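Local coordinates for protein galactose-1-phosphate uridylyltransferase (Pyrobaculum aerophilum str. IM2, PDB 6K9Z) that probably transfers a uridylyl group between UDP-glucose and galactose 1-phosphate, and holds two zinc ions, an iron(III) ion and UDP in this crystal form, at residues 206-211 and 262-267; 212-217 and 252-257; 187-192 and 220-225; 120-125 and 143-148. The protein carries 1 engineered substitution. All coordinates share one frame; numbering follows the deposited sequence.

All four contacts lie on or next to one antiparallel sheet, the half-barrel of this enzyme; contact 2 joins loops at the strand ends. Contact 4 comes first along the chain, pairing strands 121-128 and 140-146 in the N-terminal half. The others belong to the C-terminal half: contact 2 is nested inside the loop closed by contact 1, and the segments of contact 3 alternate with those of both. Contacts 1 and 2, centres about 9 Å apart, share the iron ion; contact 1 also holds two zinc ligands. Contact 3, its centre about 11 Å from that of contact 1, adds helix 220-240. Contacts 2 and 4 touch, joining the halves; contacts 3 and 4 have centres about 23 Å apart.

Contact 1 of 4, residues 206-211 and 262-267. With ZN (zinc ion), chain D; FE (Fe (III) ion), chain E.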
# COMPACT_ATOMS: atom_id res chain seq x y z
N ILE A 206 19.08 0.00 1.86
CA ILE A 206 20.49 0.33 1.55
C ILE A 206 20.73 1.71 2.17
O ILE A 206 20.16 2.75 1.68
CB ILE A 206 20.79 0.22 0.05
CG1 ILE A 206 20.40 -1.18 -0.47
CG2 ILE A 206 22.24 0.55 -0.26
CD1 ILE A 206 20.67 -1.43 -1.94
N TYR A 207 21.63 1.76 3.14
CA TYR A 207 21.93 3.00 3.89
C TYR A 207 23.38 3.38 3.74
O TYR A 207 24.27 2.52 3.70
CB TYR A 207 21.73 2.84 5.39
CG TYR A 207 20.33 3.04 5.90
CD1 TYR A 207 19.40 2.01 5.91
CD2 TYR A 207 19.98 4.23 6.51
CE1 TYR A 207 18.14 2.20 6.46
CE2 TYR A 207 18.73 4.44 7.05
CZ TYR A 207 17.81 3.41 7.05
OH TYR A 207 16.58 3.66 7.61
N PRO A 208 23.67 4.69 3.69
CA PRO A 208 25.06 5.14 3.76
C PRO A 208 25.55 4.99 5.21
O PRO A 208 24.79 5.20 6.18
CB PRO A 208 24.96 6.60 3.30
CG PRO A 208 23.60 7.05 3.81
CD PRO A 208 22.72 5.81 3.73
N LYS A 209 26.82 4.61 5.33
CA LYS A 209 27.44 4.41 6.66
C LYS A 209 27.65 5.79 7.31
O LYS A 209 27.64 5.84 8.53
CB LYS A 209 28.75 3.64 6.49
CG LYS A 209 28.53 2.15 6.24
CD LYS A 209 29.80 1.41 5.84
CE LYS A 209 29.63 -0.09 5.91
NZ LYS A 209 30.93 -0.81 5.81
N ARG A 210 27.95 6.81 6.52
CA ARG A 210 28.01 8.20 7.01
C ARG A 210 26.59 8.75 7.04
O ARG A 210 25.82 8.39 6.16
CB ARG A 210 28.99 9.04 6.18
CG ARG A 210 30.43 8.83 6.61
CD ARG A 210 31.34 9.78 5.84
NE ARG A 210 31.50 9.12 4.54
CZ ARG A 210 32.38 9.46 3.60
NH1 ARG A 210 32.43 8.75 2.48
NH2 ARG A 210 33.19 10.50 3.78
N HIS A 211 26.28 9.54 8.06
CA HIS A 211 24.94 10.20 8.12
C HIS A 211 24.85 11.16 6.95
O HIS A 211 25.59 12.18 6.91
CB HIS A 211 24.72 10.93 9.45
CG HIS A 211 23.36 11.55 9.55
ND1 HIS A 211 22.26 10.88 10.10
CD2 HIS A 211 22.92 12.76 9.12
CE1 HIS A 211 21.21 11.73 10.06
NE2 HIS A 211 21.59 12.87 9.45
N TYR A 262 18.40 14.46 11.95
CA TYR A 262 17.53 13.44 12.62
C TYR A 262 17.03 12.41 11.61
O TYR A 262 16.50 11.34 12.04
CB TYR A 262 16.32 14.08 13.30
CG TYR A 262 15.49 14.98 12.42
CD1 TYR A 262 15.79 16.34 12.34
CD2 TYR A 262 14.42 14.48 11.68
CE1 TYR A 262 15.05 17.18 11.54
CE2 TYR A 262 13.70 15.32 10.85
CZ TYR A 262 14.01 16.66 10.80
OH TYR A 262 13.30 17.51 10.00
N TYR A 263 17.18 12.72 10.33
CA TYR A 263 16.78 11.77 9.27
C TYR A 263 17.97 11.44 8.39
O TYR A 263 18.93 12.20 8.29
CB TYR A 263 15.61 12.31 8.47
CG TYR A 263 14.88 11.27 7.64
CD1 TYR A 263 14.12 10.28 8.25
CD2 TYR A 263 14.83 11.34 6.25
CE1 TYR A 263 13.36 9.38 7.51
CE2 TYR A 263 14.11 10.41 5.50
CZ TYR A 263 13.36 9.44 6.14
OH TYR A 263 12.60 8.58 5.38
N HIS A 264 17.97 10.18 7.95
CA HIS A 264 19.07 9.52 7.20
C HIS A 264 18.50 8.90 5.92
O HIS A 264 17.56 8.09 6.03
CB HIS A 264 19.65 8.47 8.15
CG HIS A 264 21.00 7.92 7.82
ND1 HIS A 264 21.94 7.68 8.79
CD2 HIS A 264 21.54 7.49 6.66
CE1 HIS A 264 23.02 7.16 8.25
NE2 HIS A 264 22.79 7.03 6.94
N LEU A 265 19.18 9.22 4.76
CA LEU A 265 18.52 8.77 3.53
C LEU A 265 18.72 7.27 3.40
O LEU A 265 19.73 6.69 3.95
CB LEU A 265 19.07 9.49 2.30
CG LEU A 265 20.54 9.31 1.96
CD1 LEU A 265 20.87 8.02 1.24
CD2 LEU A 265 21.00 10.48 1.06
N HIS A 266 17.93 6.57 2.67
CA HIS A 266 18.08 5.10 2.44
C HIS A 266 17.25 4.75 1.21
O HIS A 266 16.18 5.42 1.01
CB HIS A 266 17.68 4.29 3.68
CG HIS A 266 16.37 4.72 4.29
ND1 HIS A 266 16.25 5.87 5.08
CD2 HIS A 266 15.15 4.16 4.27
CE1 HIS A 266 14.99 5.98 5.49
NE2 HIS A 266 14.31 4.93 5.07
N PHE A 267 17.68 3.73 0.47
CA PHE A 267 16.87 3.09 -0.58
C PHE A 267 16.11 1.93 0.06
O PHE A 267 16.73 1.16 0.81
CB PHE A 267 17.72 2.65 -1.75
CG PHE A 267 18.30 3.79 -2.55
CD1 PHE A 267 19.46 4.43 -2.10
CD2 PHE A 267 17.68 4.24 -3.69
CE1 PHE A 267 20.02 5.46 -2.85
CE2 PHE A 267 18.28 5.24 -4.45
CZ PHE A 267 19.38 5.91 -3.99
ZN ZN D . 21.97 8.93 10.76
FE FE E . 12.15 4.41 5.07
O HOH W 1 12.42 3.28 6.99
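Tyr-207 lies flat on the side chain of His-266: the CB of His-266 sits 3.3 Å from the centroid of the tyrosine ring, almost on its normal. The imidazole slides out beneath the tyrosine's OH, so the two planes, only 14° apart, barely overlap. The His-266 ring folds back over its own main chain (chi1 47°), so that ND1 donates to His-264 O at 2.7 Å while NE2 binds iron at 2.2 Å. The other side of the cluster is edge-to-face, the rim of Tyr-207 turned to the face of His-264. That ring's NE2 donates to Pro-208 O at 2.8 Å, which leaves its ND1 for zinc. A leucine in place of Tyr-207 would probably uncover the His-266 imidazole and leave His-172, the partner of the tyrosine OH, without its mate. Packing is close here and along the antiparallel pair Ile-206 and Phe-267, whereas Arg-210 is exposed, starts out away from the contact and bonds Asn-189 through NH1. Nearer the surface, His-211, its NE2 bonded to Thr-260, binds zinc through ND1 at 2.1 Å. With Cys-170 and Cys-173, His-211 and His-264 complete a Cys2His2 zinc site, and His-266 carries the chain on to the iron site.

Contact 2 of 4, residues 212-217 and 252-257. With FE (Fe (III) ion), chain E.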
# COMPACT_ATOMS: atom_id res chain seq x y z
N ARG A 212 23.98 10.85 5.99
CA ARG A 212 23.60 11.74 4.89
C ARG A 212 22.08 11.77 4.85
O ARG A 212 21.50 10.67 5.03
CB ARG A 212 24.10 11.17 3.58
CG ARG A 212 25.60 10.88 3.55
CD ARG A 212 26.41 12.10 3.58
NE ARG A 212 27.82 11.82 3.23
CZ ARG A 212 28.80 12.67 3.46
NH1 ARG A 212 28.55 13.79 4.10
NH2 ARG A 212 30.04 12.39 3.11
N SER A 213 21.48 12.92 4.59
CA SER A 213 20.00 13.00 4.49
C SER A 213 19.50 13.40 3.10
O SER A 213 18.27 13.20 2.85
CB SER A 213 19.45 13.93 5.55
OG SER A 213 20.11 15.17 5.53
N LEU A 214 20.35 13.98 2.24
CA LEU A 214 19.97 14.32 0.85
C LEU A 214 20.92 13.60 -0.09
O LEU A 214 22.11 13.52 0.18
CB LEU A 214 20.02 15.83 0.56
CG LEU A 214 19.04 16.71 1.32
CD1 LEU A 214 19.42 18.18 1.07
CD2 LEU A 214 17.59 16.44 0.96
N LEU A 215 20.38 13.12 -1.22
CA LEU A 215 21.18 12.48 -2.28
C LEU A 215 22.31 13.43 -2.71
O LEU A 215 23.38 12.97 -3.15
CB LEU A 215 20.23 12.17 -3.45
CG LEU A 215 20.85 11.40 -4.62
CD1 LEU A 215 21.16 9.97 -4.23
CD2 LEU A 215 19.91 11.43 -5.81
N THR A 216 22.04 14.73 -2.67
CA THR A 216 22.99 15.76 -3.15
C THR A 216 24.15 15.95 -2.18
O THR A 216 25.13 16.60 -2.60
CB THR A 216 22.23 17.07 -3.41
OG1 THR A 216 21.46 17.35 -2.26
CG2 THR A 216 21.30 16.92 -4.60
N GLU A 217 24.11 15.37 -0.99
CA GLU A 217 25.25 15.42 -0.05
C GLU A 217 26.27 14.35 -0.42
O GLU A 217 27.39 14.42 0.14
CB GLU A 217 24.84 15.15 1.37
CG GLU A 217 24.08 16.27 2.04
CD GLU A 217 23.62 15.80 3.40
OE1 GLU A 217 22.73 14.96 3.44
OE2 GLU A 217 24.26 16.19 4.42
N HIS A 252 14.08 7.16 0.19
CA HIS A 252 13.56 7.91 1.36
C HIS A 252 14.68 8.88 1.75
O HIS A 252 15.72 8.40 2.22
CB HIS A 252 13.22 6.92 2.47
CG HIS A 252 11.95 6.20 2.23
ND1 HIS A 252 11.45 5.28 3.13
CD2 HIS A 252 11.03 6.35 1.25
CE1 HIS A 252 10.28 4.85 2.67
NE2 HIS A 252 9.98 5.47 1.52
N GLN A 253 14.44 10.17 1.53
CA GLN A 253 15.43 11.21 1.93
C GLN A 253 14.68 12.34 2.62
O GLN A 253 13.45 12.40 2.64
CB GLN A 253 16.25 11.63 0.72
CG GLN A 253 15.48 12.36 -0.35
CD GLN A 253 16.39 12.90 -1.43
OE1 GLN A 253 17.48 13.36 -1.15
NE2 GLN A 253 15.93 12.89 -2.67
N ALA A 254 15.43 13.29 3.13
CA ALA A 254 14.85 14.52 3.67
C ALA A 254 14.07 15.28 2.60
O ALA A 254 14.37 15.30 1.39
CB ALA A 254 15.93 15.40 4.22
N PRO A 255 13.12 16.09 3.08
CA PRO A 255 12.52 17.09 2.21
C PRO A 255 13.59 18.06 1.70
O PRO A 255 14.63 18.23 2.37
CB PRO A 255 11.49 17.81 3.04
CG PRO A 255 11.33 16.90 4.27
CD PRO A 255 12.69 16.23 4.49
N LEU A 256 13.27 18.75 0.60
CA LEU A 256 14.12 19.84 0.08
C LEU A 256 13.91 21.05 0.97
O LEU A 256 12.81 21.26 1.50
CB LEU A 256 13.74 20.12 -1.36
CG LEU A 256 13.79 18.89 -2.26
CD1 LEU A 256 13.63 19.30 -3.70
CD2 LEU A 256 15.08 18.09 -2.07
N PRO A 257 14.90 21.94 1.09
CA PRO A 257 16.20 21.81 0.41
C PRO A 257 17.37 21.53 1.37
O PRO A 257 18.51 21.62 0.87
CB PRO A 257 16.41 23.23 -0.13
CG PRO A 257 15.83 24.08 0.97
CD PRO A 257 14.71 23.29 1.63
FE FE E . 12.15 4.41 5.07
O HOH W 1 12.42 3.28 6.99
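Ser-213 and Ala-254 join two loops of the half-barrel, one leading into helix 220-240 and the other leaving strand 247-252, through a backbone bond from Ala-254 N to Ser-213 O of 2.9 Å. A second bond runs beside it: the side-chain oxygen OE1 of Gln-253 takes the N-H of Leu-215, also at 2.9 Å and nearly straight (167°), though the donor stands 29° out of the amide's carbonyl plane. Gln-253 carries CG between its backbone N and carbonyl carbon (chi1 67°), and from there the extended chain crosses Leu-214 at about a right angle to reach that N-H. Leu-214 divides its two methyls between neighbours. CD2 rests 3.8 Å from the CB of Ala-254 and also meets Leu-256, while CD1 lies against the backbone of Pro-257, which follows a cis peptide bond.

In the next shell, Gln-110 and the carbonyl of Phe-122 both accept from NE2 of Gln-253, fixing the rotation of its amide. Ser-213 OG is bound to the backbone N of Thr-260. One residue before Gln-253, His-252 gives ND1 to iron at 2.2 Å, in a site shared with Glu-156, His-266 and Glu-268, and its NE2 bonds to Gly-288 O of the second subunit. The loop that faces Gln-253 is held from within by Glu-217, a residue of its short 3-10 turn. One oxygen of Glu-217, OE1, accepts from both Ser-213 N at 2.7 Å and, through the anti lone pair, Leu-214 N at 2.8 Å.

Contact 3 of 4, residues 187-192 and 220-225; sequences NRNWKA and DEEVAD
Asn-187 places its CG between the backbone N and the carbonyl carbon (chi1 61°), which turns the amide to the helix; ND2 donates to Asp-225 O at 2.9 Å and also to Glu-228. Asn-189 swings its CG opposite the carbonyl carbon (chi1 -77°), bringing ND2 to the same aspartate's carboxylate: OD2 is met on its anti side at 2.8 Å. Asp-225 is thus gripped twice, by backbone oxygen and by side chain. OD1 of Asn-187 works inward, accepting from Asn-189 N at 3.2 Å in an Asx turn. The turn leads into strand 190-193, next to the outermost strand of the half-barrel sheet, and joins it to the first turns of helix 220-240. Were Asn-187 a valine, the Asp-225 carbonyl and the Glu-228 carboxylate would probably lose this donor and the turn be set free to shift. Trp-190 brings the edge of its indole to the helix: NE1 donates to Glu-222 O at 2.9 Å, the oxygen lying 21° out of the ring plane, while CD1 packs on Asp-225 CB. Above the ring, water 2 donates to Asn-189 O and to Glu-222 OE2, which also makes a salt bridge with Arg-212; Glu-222 OE1 accepts from Thr-219 N.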
# COMPACT_ATOMS: atom_id res chain seq x y z
N ASN A 187 29.90 -2.31 1.57
CA ASN A 187 31.16 -1.80 1.00
C ASN A 187 31.68 -0.70 1.93
O ASN A 187 31.23 -0.59 3.09
CB ASN A 187 31.10 -1.51 -0.51
CG ASN A 187 30.07 -0.47 -0.89
OD1 ASN A 187 29.71 0.37 -0.09
ND2 ASN A 187 29.62 -0.53 -2.13
N ARG A 188 32.64 0.08 1.47
CA ARG A 188 33.21 1.09 2.39
C ARG A 188 32.17 2.12 2.75
O ARG A 188 32.40 2.73 3.79
CB ARG A 188 34.42 1.79 1.75
CG ARG A 188 35.60 0.85 1.61
CD ARG A 188 36.73 1.48 0.87
NE ARG A 188 37.87 0.58 0.93
CZ ARG A 188 39.11 0.94 0.67
NH1 ARG A 188 39.33 2.17 0.26
NH2 ARG A 188 40.13 0.09 0.80
N ASN A 189 31.13 2.34 1.93
CA ASN A 189 30.26 3.53 2.14
C ASN A 189 28.80 3.13 2.40
O ASN A 189 28.02 4.06 2.77
CB ASN A 189 30.38 4.55 1.03
CG ASN A 189 31.66 5.37 1.17
OD1 ASN A 189 31.80 6.03 2.20
ND2 ASN A 189 32.58 5.35 0.21
N TRP A 190 28.43 1.87 2.19
CA TRP A 190 26.99 1.43 2.20
C TRP A 190 26.83 0.08 2.92
O TRP A 190 27.75 -0.75 2.90
CB TRP A 190 26.41 1.38 0.80
CG TRP A 190 26.46 2.73 0.15
CD1 TRP A 190 27.51 3.25 -0.54
CD2 TRP A 190 25.43 3.74 0.16
NE1 TRP A 190 27.22 4.52 -0.94
CE2 TRP A 190 25.94 4.84 -0.57
CE3 TRP A 190 24.08 3.75 0.54
CZ2 TRP A 190 25.19 5.99 -0.79
CZ3 TRP A 190 23.35 4.91 0.35
CH2 TRP A 190 23.90 6.00 -0.31
N LYS A 191 25.70 -0.05 3.62
CA LYS A 191 25.25 -1.33 4.18
C LYS A 191 23.86 -1.61 3.59
O LYS A 191 22.98 -0.72 3.65
CB LYS A 191 25.08 -1.22 5.69
CG LYS A 191 26.29 -1.39 6.51
CD LYS A 191 25.84 -1.91 7.93
CE LYS A 191 26.99 -2.32 8.77
NZ LYS A 191 26.54 -2.75 10.11
N ALA A 192 23.67 -2.82 3.10
CA ALA A 192 22.37 -3.35 2.63
C ALA A 192 21.96 -4.50 3.56
O ALA A 192 22.75 -5.41 3.76
CB ALA A 192 22.60 -3.86 1.24
N ASP A 220 31.52 11.80 -4.70
CA ASP A 220 31.65 10.98 -5.92
C ASP A 220 31.95 9.53 -5.53
O ASP A 220 31.37 8.58 -6.16
CB ASP A 220 32.76 11.50 -6.82
CG ASP A 220 32.70 10.79 -8.15
OD1 ASP A 220 31.74 11.09 -8.91
OD2 ASP A 220 33.58 9.91 -8.41
N GLU A 221 32.79 9.35 -4.53
CA GLU A 221 33.15 8.00 -4.06
C GLU A 221 31.89 7.29 -3.50
O GLU A 221 31.72 6.06 -3.67
CB GLU A 221 34.18 8.12 -2.95
CG GLU A 221 34.86 6.81 -2.66
CD GLU A 221 35.83 6.33 -3.74
OE1 GLU A 221 36.21 7.18 -4.62
OE2 GLU A 221 36.20 5.09 -3.73
N GLU A 222 31.12 8.00 -2.69
CA GLU A 222 29.87 7.43 -2.12
C GLU A 222 28.95 7.04 -3.27
O GLU A 222 28.32 6.00 -3.17
CB GLU A 222 29.25 8.41 -1.15
CG GLU A 222 29.98 8.52 0.18
CD GLU A 222 29.36 9.61 1.02
OE1 GLU A 222 29.23 10.73 0.51
OE2 GLU A 222 28.84 9.29 2.09
N VAL A 223 28.87 7.85 -4.32
CA VAL A 223 27.96 7.49 -5.44
C VAL A 223 28.47 6.24 -6.17
O VAL A 223 27.65 5.42 -6.57
CB VAL A 223 27.75 8.69 -6.36
CG1 VAL A 223 27.01 8.30 -7.63
CG2 VAL A 223 26.99 9.76 -5.58
N ALA A 224 29.77 6.11 -6.40
CA ALA A 224 30.36 4.90 -7.00
C ALA A 224 30.02 3.69 -6.13
O ALA A 224 29.56 2.67 -6.66
CB ALA A 224 31.85 5.06 -7.18
N ASP A 225 30.13 3.82 -4.81
CA ASP A 225 29.87 2.68 -3.90
C ASP A 225 28.36 2.38 -3.88
O ASP A 225 27.98 1.21 -3.69
CB ASP A 225 30.49 2.95 -2.53
CG ASP A 225 31.99 2.68 -2.44
OD1 ASP A 225 32.53 2.05 -3.39
OD2 ASP A 225 32.59 3.19 -1.50
O HOH W 2 28.56 6.81 3.56

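Contact 4 of 4, residues 120-125 and 143-148; sequences AYFLFF and IYILPV. With UDP (uridine-5'-diphosphate), chain G.
Phe-122 and Ile-143 interlock on one face of this antiparallel hairpin. The branch methyl CG2 of Ile-143 stands over the phenylalanine ring, 3.8 Å from its centroid and 17° off the normal, offset toward the rim. Ile-145 packs obliquely on the ring, CG1 against CD2 of Phe-122. Phe-124 touches Ile-143 too, CD1 on CG1, so the branched side chain of Ile-143 fits the corner between the two rings.

The opposite face carries Tyr-121, Leu-123, Tyr-144 and Leu-146. Leu-123 packs with CD2 on Tyr-144 CD2 and with CB on Leu-146 CD1. Here the edge of Phe-125 is turned to the face of Tyr-144, a T-shaped pair with planes at 71°; CE1 of Phe-125 lies over the centre of the tyrosine ring. The chi1 of Phe-125, 65°, directs its ring toward strand 140-146. The tyrosine OH runs on to donate to the beta-phosphate oxygen O2B of UDP at 2.7 Å; Tyr-144 is part of the nucleotide pocket, and Phe-125 backs its ring.

At the far end a classic beta bulge sets Ala-120 and Tyr-121 both against Leu-146, whose O accepts from Ala-120 N at 2.8 Å and from Tyr-121 N at 3.2 Å.

Around the hairpin, strand 76-81 flanks 140-146 and strand 247-252 flanks 121-128; helix 96-114 packs on Phe-122, Phe-124 and Ile-145, while Leu-291 of the second subunit lies against Tyr-144 and Leu-146.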
# COMPACT_ATOMS: atom_id res chain seq x y z
N ALA A 120 8.81 20.94 -2.45
CA ALA A 120 8.95 20.42 -1.07
C ALA A 120 9.72 19.10 -1.02
O ALA A 120 10.36 18.77 0.01
CB ALA A 120 7.59 20.26 -0.43
N TYR A 121 9.66 18.30 -2.09
CA TYR A 121 10.16 16.91 -2.04
C TYR A 121 10.62 16.45 -3.43
O TYR A 121 9.96 16.74 -4.44
CB TYR A 121 9.11 15.96 -1.43
CG TYR A 121 9.80 14.77 -0.85
CD1 TYR A 121 10.31 14.80 0.43
CD2 TYR A 121 9.97 13.61 -1.62
CE1 TYR A 121 10.99 13.71 0.95
CE2 TYR A 121 10.66 12.52 -1.11
CZ TYR A 121 11.20 12.60 0.16
OH TYR A 121 11.88 11.56 0.71
N PHE A 122 11.71 15.70 -3.44
CA PHE A 122 12.23 15.03 -4.64
C PHE A 122 12.07 13.54 -4.39
O PHE A 122 12.83 12.97 -3.57
CB PHE A 122 13.67 15.48 -4.89
CG PHE A 122 14.28 14.95 -6.17
CD1 PHE A 122 14.83 13.67 -6.20
CD2 PHE A 122 14.41 15.78 -7.28
CE1 PHE A 122 15.47 13.22 -7.36
CE2 PHE A 122 15.08 15.34 -8.40
CZ PHE A 122 15.65 14.06 -8.43
N LEU A 123 11.11 12.90 -5.07
CA LEU A 123 10.82 11.47 -4.88
C LEU A 123 11.35 10.70 -6.11
O LEU A 123 10.75 10.82 -7.21
CB LEU A 123 9.32 11.21 -4.74
CG LEU A 123 8.95 9.73 -4.55
CD1 LEU A 123 9.43 9.21 -3.19
CD2 LEU A 123 7.45 9.52 -4.68
N PHE A 124 12.40 9.90 -5.92
CA PHE A 124 12.96 8.99 -6.95
C PHE A 124 12.46 7.57 -6.67
O PHE A 124 12.62 7.11 -5.52
CB PHE A 124 14.49 9.07 -6.88
CG PHE A 124 15.22 8.14 -7.79
CD1 PHE A 124 15.04 8.20 -9.14
CD2 PHE A 124 16.19 7.28 -7.31
CE1 PHE A 124 15.68 7.33 -9.99
CE2 PHE A 124 16.89 6.43 -8.17
CZ PHE A 124 16.61 6.45 -9.52
N PHE A 125 11.90 6.89 -7.67
CA PHE A 125 11.40 5.52 -7.48
C PHE A 125 11.54 4.74 -8.77
O PHE A 125 11.74 5.33 -9.82
CB PHE A 125 9.97 5.47 -6.92
CG PHE A 125 8.91 6.02 -7.82
CD1 PHE A 125 8.69 7.39 -7.86
CD2 PHE A 125 8.17 5.18 -8.63
CE1 PHE A 125 7.68 7.90 -8.66
CE2 PHE A 125 7.19 5.69 -9.46
CZ PHE A 125 6.94 7.05 -9.49
N ILE A 143 10.98 10.31 -11.39
CA ILE A 143 11.09 11.36 -10.35
C ILE A 143 9.77 12.15 -10.29
O ILE A 143 9.30 12.61 -11.34
CB ILE A 143 12.25 12.31 -10.67
CG1 ILE A 143 13.61 11.61 -10.70
CG2 ILE A 143 12.23 13.45 -9.65
CD1 ILE A 143 14.66 12.32 -11.54
N TYR A 144 9.22 12.34 -9.09
CA TYR A 144 8.17 13.35 -8.86
C TYR A 144 8.82 14.42 -8.01
O TYR A 144 9.35 14.11 -6.92
CB TYR A 144 6.97 12.79 -8.12
CG TYR A 144 6.13 11.73 -8.78
CD1 TYR A 144 6.12 11.49 -10.16
CD2 TYR A 144 5.28 10.94 -7.99
CE1 TYR A 144 5.31 10.53 -10.72
CE2 TYR A 144 4.46 9.99 -8.55
CZ TYR A 144 4.47 9.78 -9.92
OH TYR A 144 3.70 8.83 -10.50
N ILE A 145 8.79 15.65 -8.49
CA ILE A 145 9.15 16.85 -7.69
C ILE A 145 7.81 17.42 -7.24
O ILE A 145 7.01 17.80 -8.09
CB ILE A 145 9.98 17.83 -8.55
CG1 ILE A 145 11.28 17.17 -9.02
CG2 ILE A 145 10.29 19.06 -7.75
CD1 ILE A 145 12.12 17.96 -9.96
N LEU A 146 7.57 17.38 -5.94
CA LEU A 146 6.24 17.59 -5.37
C LEU A 146 6.18 18.82 -4.48
O LEU A 146 7.15 19.16 -3.80
CB LEU A 146 5.87 16.37 -4.54
CG LEU A 146 5.82 15.04 -5.29
CD1 LEU A 146 5.93 13.91 -4.28
CD2 LEU A 146 4.56 14.97 -6.11
N PRO A 147 4.97 19.39 -4.33
CA PRO A 147 4.74 20.49 -3.41
C PRO A 147 4.43 20.05 -1.97
O PRO A 147 4.18 20.94 -1.17
CB PRO A 147 3.50 21.17 -4.02
CG PRO A 147 2.72 20.01 -4.58
CD PRO A 147 3.75 19.03 -5.08
N VAL A 148 4.40 18.73 -1.71
CA VAL A 148 4.03 18.10 -0.42
C VAL A 148 5.08 17.04 -0.16
O VAL A 148 5.73 16.53 -1.11
CB VAL A 148 2.62 17.46 -0.46
CG1 VAL A 148 1.52 18.49 -0.48
CG2 VAL A 148 2.49 16.51 -1.61
N1 UDP G . 5.54 7.40 -20.13
C2 UDP G . 5.93 8.55 -20.82
N3 UDP G . 5.79 8.64 -22.14
C4 UDP G . 5.23 7.65 -22.80
C5 UDP G . 4.81 6.51 -22.17
C6 UDP G . 4.97 6.43 -20.81
O2 UDP G . 6.45 9.49 -20.29
O4 UDP G . 5.11 7.72 -24.01
C1' UDP G . 5.61 7.25 -18.69
C2' UDP G . 4.13 7.12 -18.33
O2' UDP G . 3.29 8.24 -18.53
C3' UDP G . 4.16 6.70 -16.90
C4' UDP G . 5.32 5.80 -16.88
O4' UDP G . 6.01 6.02 -18.12
O3' UDP G . 4.30 7.74 -15.98
C5' UDP G . 4.53 4.52 -16.68
O5' UDP G . 3.84 4.51 -15.40
PA UDP G . 2.48 5.25 -14.83
O1A UDP G . 1.39 5.40 -15.87
O2A UDP G . 1.97 4.31 -13.79
O3A UDP G . 2.98 6.66 -14.19
PB UDP G . 2.29 7.99 -13.76
O1B UDP G . 1.79 8.41 -15.00
O2B UDP G . 3.31 8.87 -13.16
O3B UDP G . 1.23 7.66 -12.89